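Local coordinates for protein glutathione S-transferase (Bombyx mori, PDB 3AY8) that probably catalyses the conjugation of glutathione to electrophilic substrates, working as a homodimer of the cytosolic glutathione transferase fold, at residues K48-H53 with V64-R69; Y108-A113 with K131-S136; K147-A152 with I187-L192. One frame throughout, in Å; residues are numbered along the deposited sequence.

In the fold
Contact 1 lies in the thioredoxin-like N-terminal domain, while contacts 2 and 3 both lie in the helical C-terminal domain. Contacts 1 and 2 have centres about 25 Å apart but still touch: R69 NH2 is 4.0 Å from Y108 CB, where helix 68-79 packs on helix 90-120. Contact 3 is more remote. Its centre is about 29 Å from that of contact 1, across the middle of the chain, and about 20 Å from that of contact 2. Its nearest atoms stay about 10 Å from contact 2. By analogy with Delta and Epsilon relatives, the glutathione site is probably nearest contact 1, beside the turn E67-S68.

Contact 1. Residues K48-H53 with V64-R69; sequences KLNPQH and VLWESR
N50 swings its amide away from its own backbone N (chi1 -154°), and W66 places CG between its backbone N and carbonyl carbon (chi1 53°). These two torsions bring the amide up to the pyrrole part of the indole. N50 ND2 comes to 3.3 Å from W66 CD1. The two side chains cross at about a right angle. The amide and ring planes are 41° apart, so the groups are not stacked. The amide approaches the ring obliquely.

Next to this pair, L49 meets V64. L49 CB lies 4.2 Å from V64 CG2, and the other methyl, CG1, is 4.2 Å from L49 O. The contact thus joins the end of helix 44-49, and the loop after it, to the edge strand 63-66 of the thioredoxin-like domain. T57 on the neighbouring strand touches L49, V64 and W66.

W66 leads into helix 68-79. E67 sits at the N-cap of this helix. In one of its two conformers, E67 OE2 accepts a bond from R69 N at 3.0 Å. In Delta and Epsilon relatives a Glu-Ser turn here holds the glutamyl end of glutathione, and E67-S68 is consistent with that. W66 O also accepts a bond from Q98 of the second subunit.

N50 ND2 donates to T57 OG1, which fixes the turn of the amide. Were N50 replaced by an alanine, T57 would probably lose this donor and a gap would open beside the W66 ring.

The two segments therefore meet mainly by van der Waals contact. N50 OD1 is buried and has no polar partner in the model, so the amide is held through its nitrogen.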
# COMPACT_ATOMS: atom_id res chain seq x y z
N LYS A 48 -2.09 13.81 -21.39
CA LYS A 48 -3.05 13.12 -22.25
C LYS A 48 -3.58 11.79 -21.70
O LYS A 48 -4.79 11.57 -21.66
CB LYS A 48 -2.42 12.89 -23.64
CG LYS A 48 -3.35 12.25 -24.67
CD LYS A 48 -2.57 11.71 -25.87
CE LYS A 48 -2.15 12.81 -26.84
NZ LYS A 48 -1.61 12.26 -28.12
N LEU A 49 -2.67 10.92 -21.27
CA LEU A 49 -2.99 9.49 -21.09
C LEU A 49 -3.62 9.03 -19.77
O LEU A 49 -4.26 7.98 -19.74
CB LEU A 49 -1.77 8.62 -21.44
CG LEU A 49 -0.34 9.02 -21.07
CD1 LEU A 49 -0.12 9.10 -19.57
CD2 LEU A 49 0.64 8.04 -21.70
N ASN A 50 -3.45 9.80 -18.70
CA ASN A 50 -3.89 9.39 -17.36
C ASN A 50 -4.88 10.39 -16.74
O ASN A 50 -4.67 11.61 -16.84
CB ASN A 50 -2.66 9.20 -16.44
CG ASN A 50 -2.90 8.22 -15.28
OD1 ASN A 50 -4.02 8.05 -14.78
ND2 ASN A 50 -1.82 7.58 -14.83
N PRO A 51 -5.98 9.89 -16.11
CA PRO A 51 -6.92 10.69 -15.32
C PRO A 51 -6.33 11.95 -14.67
O PRO A 51 -6.76 13.06 -15.03
CB PRO A 51 -7.41 9.68 -14.28
CG PRO A 51 -7.40 8.34 -15.05
CD PRO A 51 -6.50 8.52 -16.28
N GLN A 52 -5.38 11.81 -13.75
CA GLN A 52 -4.61 12.97 -13.27
C GLN A 52 -3.09 12.76 -13.34
O GLN A 52 -2.62 11.69 -13.77
CB GLN A 52 -5.04 13.38 -11.86
CG GLN A 52 -4.68 14.81 -11.50
CD GLN A 52 -4.50 15.01 -10.01
OE1 GLN A 52 -5.36 14.64 -9.21
NE2 GLN A 52 -3.38 15.61 -9.62
N HIS A 53 -2.33 13.77 -12.91
CA HIS A 53 -0.86 13.75 -12.95
C HIS A 53 -0.25 12.65 -12.05
O HIS A 53 0.38 12.97 -11.04
CB HIS A 53 -0.26 15.12 -12.56
CG HIS A 53 -1.09 16.31 -12.96
ND1 HIS A 53 -1.27 16.70 -14.27
CD2 HIS A 53 -1.77 17.21 -12.21
CE1 HIS A 53 -2.03 17.78 -14.31
NE2 HIS A 53 -2.35 18.11 -13.07
N VAL A 64 -1.78 1.60 -20.17
CA VAL A 64 -1.30 2.63 -19.27
C VAL A 64 -1.54 2.18 -17.83
O VAL A 64 -2.66 1.82 -17.45
CB VAL A 64 -2.02 3.97 -19.52
CG1 VAL A 64 -1.58 5.03 -18.52
CG2 VAL A 64 -1.76 4.44 -20.95
N LEU A 65 -0.46 2.18 -17.05
CA LEU A 65 -0.51 1.68 -15.69
C LEU A 65 0.20 2.65 -14.75
O LEU A 65 1.32 3.06 -15.02
CB LEU A 65 0.17 0.31 -15.62
CG LEU A 65 0.16 -0.47 -14.30
CD1 LEU A 65 -1.27 -0.95 -13.95
CD2 LEU A 65 1.14 -1.64 -14.38
N TRP A 66 -0.46 3.01 -13.67
CA TRP A 66 0.23 3.73 -12.61
C TRP A 66 0.33 2.86 -11.36
O TRP A 66 -0.09 1.69 -11.38
CB TRP A 66 -0.40 5.11 -12.35
CG TRP A 66 -1.87 5.08 -12.07
CD1 TRP A 66 -2.88 5.10 -13.00
CD2 TRP A 66 -2.51 5.05 -10.79
NE1 TRP A 66 -4.11 5.08 -12.37
CE2 TRP A 66 -3.91 5.05 -11.02
CE3 TRP A 66 -2.04 5.03 -9.47
CZ2 TRP A 66 -4.84 5.02 -9.96
CZ3 TRP A 66 -2.98 4.99 -8.41
CH2 TRP A 66 -4.36 4.99 -8.67
N GLU A 67 0.88 3.45 -10.29
CA GLU A 67 1.19 2.78 -9.03
C GLU A 67 2.48 1.99 -9.17
O GLU A 67 2.52 0.94 -9.83
CB GLU A 67 0.03 1.91 -8.54
CG GLU A 67 -0.29 2.12 -7.08
CD GLU A 67 0.91 1.90 -6.18
OE1 GLU A 67 1.09 2.70 -5.23
OE2 GLU A 67 1.67 0.94 -6.40
N SER A 68 3.53 2.52 -8.54
CA SER A 68 4.88 1.99 -8.68
C SER A 68 4.98 0.49 -8.43
O SER A 68 5.66 -0.21 -9.17
CB SER A 68 5.85 2.74 -7.77
OG SER A 68 5.59 2.46 -6.41
N ARG A 69 4.31 -0.03 -7.41
CA ARG A 69 4.46 -1.45 -7.09
C ARG A 69 3.67 -2.38 -8.02
O ARG A 69 4.11 -3.50 -8.28
CB ARG A 69 4.16 -1.73 -5.61
CG ARG A 69 5.09 -0.93 -4.66
CD ARG A 69 4.34 -0.45 -3.46
NE ARG A 69 5.02 0.64 -2.75
CZ ARG A 69 4.65 1.92 -2.78
NH1 ARG A 69 3.62 2.33 -3.49
NH2 ARG A 69 5.33 2.82 -2.07

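Contact 2. Residues Y108-A113 with K131-S136; sequences YVKIRA and KDDLNS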
# COMPACT_ATOMS: atom_id res chain seq x y z
N TYR A 108 6.60 4.15 3.18
CA TYR A 108 6.64 5.39 2.42
C TYR A 108 5.61 6.39 2.92
O TYR A 108 5.82 7.60 2.85
CB TYR A 108 6.54 5.20 0.90
CG TYR A 108 6.90 6.51 0.20
CD1 TYR A 108 8.22 6.97 0.22
CD2 TYR A 108 5.92 7.33 -0.36
CE1 TYR A 108 8.58 8.17 -0.37
CE2 TYR A 108 6.26 8.57 -0.95
CZ TYR A 108 7.60 8.97 -0.95
OH TYR A 108 8.00 10.16 -1.51
N VAL A 109 4.49 5.87 3.43
CA VAL A 109 3.45 6.67 4.05
C VAL A 109 4.01 7.55 5.19
O VAL A 109 3.66 8.73 5.30
CB VAL A 109 2.31 5.74 4.60
CG1 VAL A 109 1.47 6.44 5.68
CG2 VAL A 109 1.44 5.28 3.45
N LYS A 110 4.87 6.97 6.02
CA LYS A 110 5.42 7.67 7.18
C LYS A 110 6.58 8.60 6.82
O LYS A 110 6.79 9.61 7.48
CB LYS A 110 5.82 6.65 8.25
CG LYS A 110 4.60 6.02 8.94
CD LYS A 110 5.01 4.93 9.91
CE LYS A 110 3.78 4.07 10.31
NZ LYS A 110 4.14 3.26 11.50
N ILE A 111 7.33 8.25 5.78
CA ILE A 111 8.32 9.16 5.20
C ILE A 111 7.60 10.38 4.63
O ILE A 111 7.96 11.53 4.91
CB ILE A 111 9.16 8.43 4.12
CG1 ILE A 111 10.02 7.33 4.77
CG2 ILE A 111 10.02 9.44 3.32
CD1 ILE A 111 10.71 6.31 3.77
N ARG A 112 6.56 10.13 3.86
CA ARG A 112 5.76 11.19 3.28
C ARG A 112 5.10 12.11 4.33
O ARG A 112 5.06 13.33 4.15
CB ARG A 112 4.71 10.58 2.38
CG ARG A 112 4.26 11.49 1.29
CD ARG A 112 3.08 10.87 0.54
NE ARG A 112 2.78 11.64 -0.66
CZ ARG A 112 1.79 12.53 -0.77
NH1 ARG A 112 1.62 13.18 -1.92
NH2 ARG A 112 0.97 12.76 0.25
N ALA A 113 4.59 11.53 5.41
CA ALA A 113 3.99 12.29 6.52
C ALA A 113 4.96 13.33 7.10
O ALA A 113 4.56 14.41 7.51
CB ALA A 113 3.50 11.36 7.62
N LYS A 131 8.36 11.15 13.89
CA LYS A 131 9.67 10.51 13.98
C LYS A 131 9.51 9.15 14.64
O LYS A 131 10.02 8.14 14.14
CB LYS A 131 10.64 11.38 14.78
CG LYS A 131 12.03 10.81 14.97
CD LYS A 131 12.94 11.78 15.75
CE LYS A 131 14.34 11.22 15.88
NZ LYS A 131 15.26 12.19 16.56
N ASP A 132 8.81 9.12 15.78
CA ASP A 132 8.55 7.87 16.49
C ASP A 132 7.78 6.87 15.63
O ASP A 132 8.05 5.67 15.66
CB ASP A 132 7.76 8.13 17.76
CG ASP A 132 8.53 8.94 18.78
OD1 ASP A 132 9.74 9.19 18.59
OD2 ASP A 132 7.91 9.35 19.78
N ASP A 133 6.79 7.38 14.89
CA ASP A 133 5.95 6.55 14.03
C ASP A 133 6.80 5.87 12.96
O ASP A 133 6.72 4.66 12.78
CB ASP A 133 4.85 7.41 13.40
CG ASP A 133 3.64 6.58 12.94
OD1 ASP A 133 3.51 5.39 13.33
OD2 ASP A 133 2.83 7.13 12.16
N LEU A 134 7.64 6.65 12.28
CA LEU A 134 8.54 6.10 11.28
C LEU A 134 9.52 5.10 11.90
O LEU A 134 9.74 4.03 11.35
CB LEU A 134 9.30 7.20 10.52
CG LEU A 134 10.33 6.70 9.48
CD1 LEU A 134 9.72 5.74 8.43
CD2 LEU A 134 11.06 7.86 8.80
N ASN A 135 10.11 5.45 13.04
CA ASN A 135 11.06 4.57 13.71
C ASN A 135 10.46 3.21 14.11
O ASN A 135 11.14 2.19 14.03
CB ASN A 135 11.72 5.29 14.90
CG ASN A 135 12.91 6.16 14.47
OD1 ASN A 135 13.27 7.14 15.14
ND2 ASN A 135 13.52 5.81 13.36
N SER A 136 9.18 3.19 14.48
CA SER A 136 8.49 1.94 14.74
C SER A 136 8.39 1.05 13.48
O SER A 136 8.54 -0.19 13.55
CB SER A 136 7.09 2.23 15.31
OG SER A 136 6.29 1.06 15.26
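I111 and L134 form the close-packed inner part of this contact. I111 CG1 lies 4.0 Å from L134 CD1, and L134 CD2 is only slightly farther from the same atom. The two side chains meet at a slant. L134 CD1 also reaches K110 CB at 4.0 Å, so one methyl touches two successive residues of the facing helix. L134 puts CG opposite its backbone N (chi1 177°), which carries both methyls toward that helix. I170 of helix 158-173 covers both I111 and L134.

The helices run antiparallel, with 160° between their directions and their axes 9.2 Å apart at the closest. They belong to helices 90-120 and 128-147, consecutive members of the all-helical C-terminal domain of glutathione transferases. Helix 90-120 also faces the second subunit, where V109 packs on V109 of that chain.

The outer side is polar and less buried. K110 leaves its helix with an extended chain beyond CG and crosses D133 at about a right angle. Its NZ makes a salt bridge to D133 OD1 at 2.9 Å. The amine sits above the carboxylate plane, 58° out of it. The same NZ donates to D133 O at 3.2 Å, again from above the carbonyl plane. A third bond goes to T137 OG1, one turn farther along. The amine is thus gripped by a carboxylate, a backbone carbonyl and a hydroxyl of one helix. The methylenes of K110 lie over D133, with CD 3.4 Å from D133 O.

Contact 3. Residues K147-A152 with I187-L192; sequences KTKWVA and IKDCLL
W150 and D189 meet in a loop-to-helix contact of the C-terminal domain. It joins the loop between helices 128-147 and 158-173 to the end of helix 181-190. The far edge of the indole makes the touch. W150 CH2 is 3.3 Å from D189 O, which lies near the ring plane. The same carbon is 3.5 Å from D189 CB. Beside it, W150 CZ3 comes to 4.2 Å from C190 SG.

K149 runs across D189 at about a right angle. Its chain is extended, and CE lies 3.3 Å from D189 OD2. The NZ atom is 4.3 Å from that oxygen, too far for a salt bridge. One water donates to both K149 O and D189 OD2, at 2.7 Å each. K149 O also takes a bond from R185.

The loop is also tied to helix 158-173: V151 N bonds to D160 OD1. The sequence from T157 to D160 fits the N-capping box known in this family.

The segments are therefore linked by an aromatic edge and a water bridge. The opposite charges of K149 and D189 probably add only a modest attraction.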
# COMPACT_ATOMS: atom_id res chain seq x y z
N LYS A 147 16.17 -12.14 9.60
CA LYS A 147 15.91 -13.50 9.14
C LYS A 147 16.64 -13.81 7.84
O LYS A 147 17.28 -14.85 7.71
CB LYS A 147 14.40 -13.72 8.97
CG LYS A 147 13.58 -13.31 10.18
CD LYS A 147 12.08 -13.50 9.94
CE LYS A 147 11.28 -13.30 11.22
NZ LYS A 147 11.30 -11.88 11.70
N THR A 148 16.54 -12.89 6.87
CA THR A 148 17.12 -13.09 5.54
C THR A 148 18.05 -11.92 5.15
O THR A 148 17.93 -10.81 5.70
CB THR A 148 16.02 -13.24 4.45
OG1 THR A 148 15.11 -12.14 4.53
CG2 THR A 148 15.22 -14.54 4.61
N LYS A 149 18.95 -12.18 4.20
CA LYS A 149 19.89 -11.16 3.71
C LYS A 149 19.18 -9.95 3.08
O LYS A 149 19.57 -8.81 3.33
CB LYS A 149 20.87 -11.77 2.71
CG LYS A 149 22.00 -10.82 2.33
CD LYS A 149 22.93 -11.42 1.29
CE LYS A 149 24.10 -10.48 0.99
NZ LYS A 149 24.85 -10.91 -0.23
N TRP A 150 18.17 -10.23 2.27
CA TRP A 150 17.35 -9.21 1.60
C TRP A 150 15.95 -9.18 2.26
O TRP A 150 15.69 -10.00 3.14
CB TRP A 150 17.27 -9.49 0.10
CG TRP A 150 18.64 -9.51 -0.57
CD1 TRP A 150 19.45 -10.60 -0.74
CD2 TRP A 150 19.34 -8.39 -1.13
NE1 TRP A 150 20.62 -10.22 -1.39
CE2 TRP A 150 20.58 -8.87 -1.63
CE3 TRP A 150 19.06 -7.02 -1.25
CZ2 TRP A 150 21.52 -8.04 -2.26
CZ3 TRP A 150 19.99 -6.19 -1.87
CH2 TRP A 150 21.21 -6.71 -2.36
N VAL A 151 15.08 -8.24 1.87
CA VAL A 151 13.83 -8.02 2.62
C VAL A 151 12.85 -9.20 2.61
O VAL A 151 12.11 -9.40 3.57
CB VAL A 151 13.04 -6.72 2.22
CG1 VAL A 151 13.83 -5.45 2.48
CG2 VAL A 151 12.55 -6.79 0.79
N ALA A 152 12.85 -9.97 1.52
CA ALA A 152 11.80 -10.98 1.34
C ALA A 152 12.33 -12.37 1.07
O ALA A 152 11.54 -13.30 0.86
CB ALA A 152 10.83 -10.55 0.23
N ILE A 187 21.37 -1.79 3.30
CA ILE A 187 21.46 -0.58 2.48
C ILE A 187 22.79 -0.48 1.70
O ILE A 187 22.83 0.09 0.61
CB ILE A 187 21.17 0.71 3.30
CG1 ILE A 187 20.83 1.88 2.36
CG2 ILE A 187 22.31 1.05 4.23
CD1 ILE A 187 19.39 1.86 1.87
N LYS A 188 23.85 -1.06 2.26
CA LYS A 188 25.12 -1.23 1.54
C LYS A 188 24.98 -2.29 0.44
O LYS A 188 25.51 -2.12 -0.65
CB LYS A 188 26.24 -1.66 2.48
CG LYS A 188 26.54 -0.69 3.59
CD LYS A 188 27.52 -1.33 4.56
CE LYS A 188 27.84 -0.41 5.72
NZ LYS A 188 28.35 -1.21 6.87
N ASP A 189 24.27 -3.38 0.72
CA ASP A 189 24.00 -4.37 -0.32
C ASP A 189 23.14 -3.80 -1.46
O ASP A 189 23.31 -4.19 -2.62
CB ASP A 189 23.33 -5.62 0.26
CG ASP A 189 24.33 -6.54 0.94
OD1 ASP A 189 25.53 -6.50 0.59
OD2 ASP A 189 23.91 -7.28 1.85
N CYS A 190 22.23 -2.88 -1.13
CA CYS A 190 21.40 -2.22 -2.15
C CYS A 190 22.23 -1.43 -3.18
O CYS A 190 21.80 -1.27 -4.31
CB CYS A 190 20.34 -1.33 -1.51
SG CYS A 190 18.99 -2.26 -0.71
N LEU A 191 23.41 -0.95 -2.80
CA LEU A 191 24.33 -0.27 -3.75
C LEU A 191 24.77 -1.16 -4.90
O LEU A 191 25.18 -0.66 -5.94
CB LEU A 191 25.55 0.32 -3.04
CG LEU A 191 25.26 1.46 -2.07
CD1 LEU A 191 26.47 1.70 -1.15
CD2 LEU A 191 24.88 2.74 -2.82
N LEU A 192 24.67 -2.47 -4.72
CA LEU A 192 24.99 -3.44 -5.77
C LEU A 192 23.84 -3.63 -6.76
O LEU A 192 24.05 -4.21 -7.83
CB LEU A 192 25.32 -4.81 -5.17
CG LEU A 192 26.29 -5.00 -4.01
CD1 LEU A 192 26.05 -6.40 -3.46
CD2 LEU A 192 27.73 -4.84 -4.44
O HOH W 1 21.78 -7.28 3.49